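Local coordinates for HD domain-containing protein (Aquifex aeolicus, PDB 2HEK), which binds zinc and GDP at well-separated sites and may act as a dGTPase, though its function is unconfirmed, at residues Lys35-Gly38 against Leu39-Leu42. Numbering follows the deposited sequence.
With GDP (guanosine-5'-diphosphate), chain G.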
ATOM      1  N   LYS A  35      24.847  -0.260  10.038  1.00 27.33           N
ATOM      2  CA  LYS A  35      23.682   0.374   9.430  1.00 28.58           C
ATOM      3  C   LYS A  35      23.977   0.785   8.005  1.00 28.18           C
ATOM      4  O   LYS A  35      25.051   1.338   7.713  1.00 27.94           O
ATOM      5  CB  LYS A  35      23.241   1.606  10.236  1.00 30.32           C
ATOM      6  CG  LYS A  35      22.543   1.237  11.566  1.00 32.67           C
ATOM      7  CD  LYS A  35      21.929   2.475  12.242  1.00 36.38           C
ATOM      8  CE  LYS A  35      21.783   2.299  13.770  1.00 45.88           C
ATOM      9  NZ  LYS A  35      23.142   2.075  14.428  1.00 52.25           N
ATOM     10  N   GLN A  36      23.018   0.508   7.128  1.00 25.46           N
ATOM     11  CA  GLN A  36      23.100   0.814   5.724  1.00 25.70           C
ATOM     12  C   GLN A  36      23.418   2.287   5.527  1.00 28.30           C
ATOM     13  O   GLN A  36      24.264   2.637   4.689  1.00 25.47           O
ATOM     14  CB  GLN A  36      21.774   0.445   5.045  1.00 26.97           C
ATOM     15  CG  GLN A  36      21.699   0.786   3.551  1.00 29.27           C
ATOM     16  CD  GLN A  36      22.499  -0.198   2.688  1.00 32.36           C
ATOM     17  OE1 GLN A  36      22.925  -1.264   3.156  1.00 33.66           O
ATOM     18  NE2 GLN A  36      22.730   0.171   1.431  1.00 30.39           N
ATOM     19  N   LEU A  37      22.778   3.151   6.318  1.00 27.98           N
ATOM     20  CA  LEU A  37      22.897   4.593   6.127  1.00 26.22           C
ATOM     21  C   LEU A  37      23.698   5.325   7.212  1.00 26.33           C
ATOM     22  O   LEU A  37      23.598   6.533   7.323  1.00 27.36           O
ATOM     23  CB  LEU A  37      21.499   5.231   5.971  1.00 22.21           C
ATOM     24  CG  LEU A  37      20.642   4.825   4.772  1.00 26.15           C
ATOM     25  CD1 LEU A  37      19.290   5.591   4.767  1.00 25.80           C
ATOM     26  CD2 LEU A  37      21.350   5.118   3.454  1.00 28.43           C
ATOM     27  N   GLY A  38      24.503   4.598   7.985  1.00 26.67           N
ATOM     28  CA  GLY A  38      25.436   5.207   8.904  1.00 28.23           C
ATOM     29  C   GLY A  38      24.702   5.926   9.994  1.00 28.62           C
ATOM     30  O   GLY A  38      23.972   5.311  10.748  1.00 30.77           O
ATOM     31  N   LEU A  39      24.896   7.242  10.051  1.00 29.45           N
ATOM     32  CA  LEU A  39      24.293   8.119  11.067  1.00 27.33           C
ATOM     33  C   LEU A  39      22.984   8.749  10.637  1.00 25.17           C
ATOM     34  O   LEU A  39      22.468   9.575  11.358  1.00 29.25           O
ATOM     35  CB  LEU A  39      25.266   9.272  11.446  1.00 29.33           C
ATOM     36  CG  LEU A  39      26.573   8.841  12.114  1.00 31.96           C
ATOM     37  CD1 LEU A  39      27.545  10.019  12.189  1.00 35.18           C
ATOM     38  CD2 LEU A  39      26.318   8.265  13.507  1.00 31.54           C
ATOM     39  N   ALA A  40      22.439   8.387   9.473  1.00 23.86           N
ATOM     40  CA  ALA A  40      21.203   9.005   9.042  1.00 23.36           C
ATOM     41  C   ALA A  40      20.075   8.826  10.070  1.00 25.63           C
ATOM     42  O   ALA A  40      19.132   9.608  10.077  1.00 26.82           O
ATOM     43  CB  ALA A  40      20.758   8.443   7.674  1.00 25.79           C
ATOM     44  N   TYR A  41      20.158   7.819  10.941  1.00 26.87           N
ATOM     45  CA  TYR A  41      19.050   7.567  11.889  1.00 28.47           C
ATOM     46  C   TYR A  41      18.947   8.712  12.901  1.00 27.69           C
ATOM     47  O   TYR A  41      17.927   8.858  13.586  1.00 27.32           O
ATOM     48  CB  TYR A  41      19.228   6.226  12.614  1.00 27.60           C
ATOM     49  CG  TYR A  41      20.393   6.239  13.596  1.00 30.24           C
ATOM     50  CD1 TYR A  41      20.180   6.439  14.949  1.00 31.59           C
ATOM     51  CD2 TYR A  41      21.699   6.078  13.168  1.00 30.72           C
ATOM     52  CE1 TYR A  41      21.237   6.462  15.860  1.00 32.73           C
ATOM     53  CE2 TYR A  41      22.760   6.108  14.064  1.00 31.69           C
ATOM     54  CZ  TYR A  41      22.518   6.313  15.403  1.00 32.58           C
ATOM     55  OH  TYR A  41      23.557   6.331  16.308  1.00 34.95           O
ATOM     56  N   LEU A  42      19.990   9.548  12.962  1.00 24.70           N
ATOM     57  CA  LEU A  42      19.956  10.719  13.847  1.00 26.64           C
ATOM     58  C   LEU A  42      19.055  11.822  13.272  1.00 27.06           C
ATOM     59  O   LEU A  42      18.741  12.798  13.961  1.00 28.90           O
ATOM     60  CB  LEU A  42      21.370  11.271  14.074  1.00 26.00           C
ATOM     61  CG  LEU A  42      22.277  10.356  14.910  1.00 27.92           C
ATOM     62  CD1 LEU A  42      23.691  11.004  15.014  1.00 28.35           C
ATOM     63  CD2 LEU A  42      21.701  10.084  16.324  1.00 28.28           C
TER
HETATM   64  PB  GDP G 401      18.161  21.756  12.694  1.00 69.84           P
HETATM   65  O1B GDP G 401      18.014  21.852  11.181  1.00 66.69           O
HETATM   66  O2B GDP G 401      19.037  22.882  13.233  1.00 71.52           O
HETATM   67  O3B GDP G 401      16.785  21.849  13.351  1.00 72.92           O
HETATM   68  O3A GDP G 401      18.890  20.362  13.079  1.00 58.55           O
HETATM   69  PA  GDP G 401      18.426  19.345  14.240  1.00 50.17           P
HETATM   70  O1A GDP G 401      17.516  19.947  15.277  1.00 49.13           O
HETATM   71  O2A GDP G 401      19.647  18.765  14.906  1.00 49.74           O
HETATM   72  O5' GDP G 401      17.667  18.126  13.491  1.00 47.64           O
HETATM   73  C5' GDP G 401      17.032  18.217  12.223  1.00 46.06           C
HETATM   74  C4' GDP G 401      16.026  17.078  12.007  1.00 43.38           C
HETATM   75  O4' GDP G 401      16.324  15.860  12.717  1.00 38.53           O
HETATM   76  C3' GDP G 401      14.634  17.469  12.426  1.00 45.02           C
HETATM   77  O3' GDP G 401      13.805  17.094  11.286  1.00 49.72           O
HETATM   78  C2' GDP G 401      14.327  16.494  13.523  1.00 42.35           C
HETATM   79  O2' GDP G 401      12.954  16.209  13.407  1.00 52.07           O
HETATM   80  C1' GDP G 401      15.122  15.261  13.184  1.00 36.11           C
HETATM   81  N9  GDP G 401      15.534  14.473  14.367  1.00 33.75           N
HETATM   82  C8  GDP G 401      15.656  13.137  14.427  1.00 33.81           C
HETATM   83  N7  GDP G 401      16.109  12.738  15.634  1.00 33.42           N
HETATM   84  C5  GDP G 401      16.275  13.848  16.371  1.00 34.28           C
HETATM   85  C6  GDP G 401      16.708  14.143  17.749  1.00 33.89           C
HETATM   86  O6  GDP G 401      17.031  13.202  18.460  1.00 32.53           O
HETATM   87  N1  GDP G 401      16.802  15.421  18.162  1.00 34.89           N
HETATM   88  C2  GDP G 401      16.460  16.453  17.362  1.00 35.62           C
HETATM   89  N2  GDP G 401      16.562  17.727  17.867  1.00 35.67           N
HETATM   90  N3  GDP G 401      16.039  16.245  16.070  1.00 32.98           N
HETATM   91  C4  GDP G 401      15.929  14.996  15.546  1.00 34.11           C
HETATM   92  O   HOH W   1      21.199   5.256   9.620  1.00 27.92           O
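Lys-35 reaches over one face of the Tyr-41 ring, the two side chains crossing at about a right angle. CE does the main touching, a CH-pi contact 4.0 Å from the ring centroid and 20° off the normal. Behind it, Lys-35 CD lies 3.7 Å from Tyr-41 CD2. The chain runs nearly straight until the last torsion, where the bend at chi4 (61°) turns NZ outward over the CE2 rim. The cation-pi contact is therefore off-centre, with NZ 4.5 Å from the centroid. On the opposite face sits CG of Leu-42, and in the ring plane Gly-38 O lies 3.4 Å from Tyr-41 CD2.

Two overlapping beta turns, sharing Leu-37 and Gly-38, bring these groups together: a type I turn from Lys-35 to Gly-38, closed by a weak bond, and a type II' turn from Leu-37 to Ala-40. The second is closed by Ala-40 N to Leu-37 O, 3.1 Å long and nearly straight, with the donor above the carbonyl plane. Beside it the CB atoms of Leu-37 and Ala-40 pack together. Gly-38, with positive phi, fits the first corner of that turn, where a CB would clash with Leu-39 N. A water 3.0 Å from Gly-38 O bridges it to Tyr-41 N, the second bond weak. Shortening Lys-35 to an alanine would probably leave this ring face less well packed and without its cationic neighbour.

The Tyr-41 hydroxyl bonds to Tyr-33 of the second subunit, tying the 3-10 segment to that subunit. One residue on, Leu-42 O, hydrogen-bonded to Arg-280, lies 3.1 Å from GDP N7. Flanked on both faces, each time toward the rim, and hydrogen-bonded through its hydroxyl, the ring is probably limited in its freedom to turn, and its pi cloud probably steadies the lysine charge.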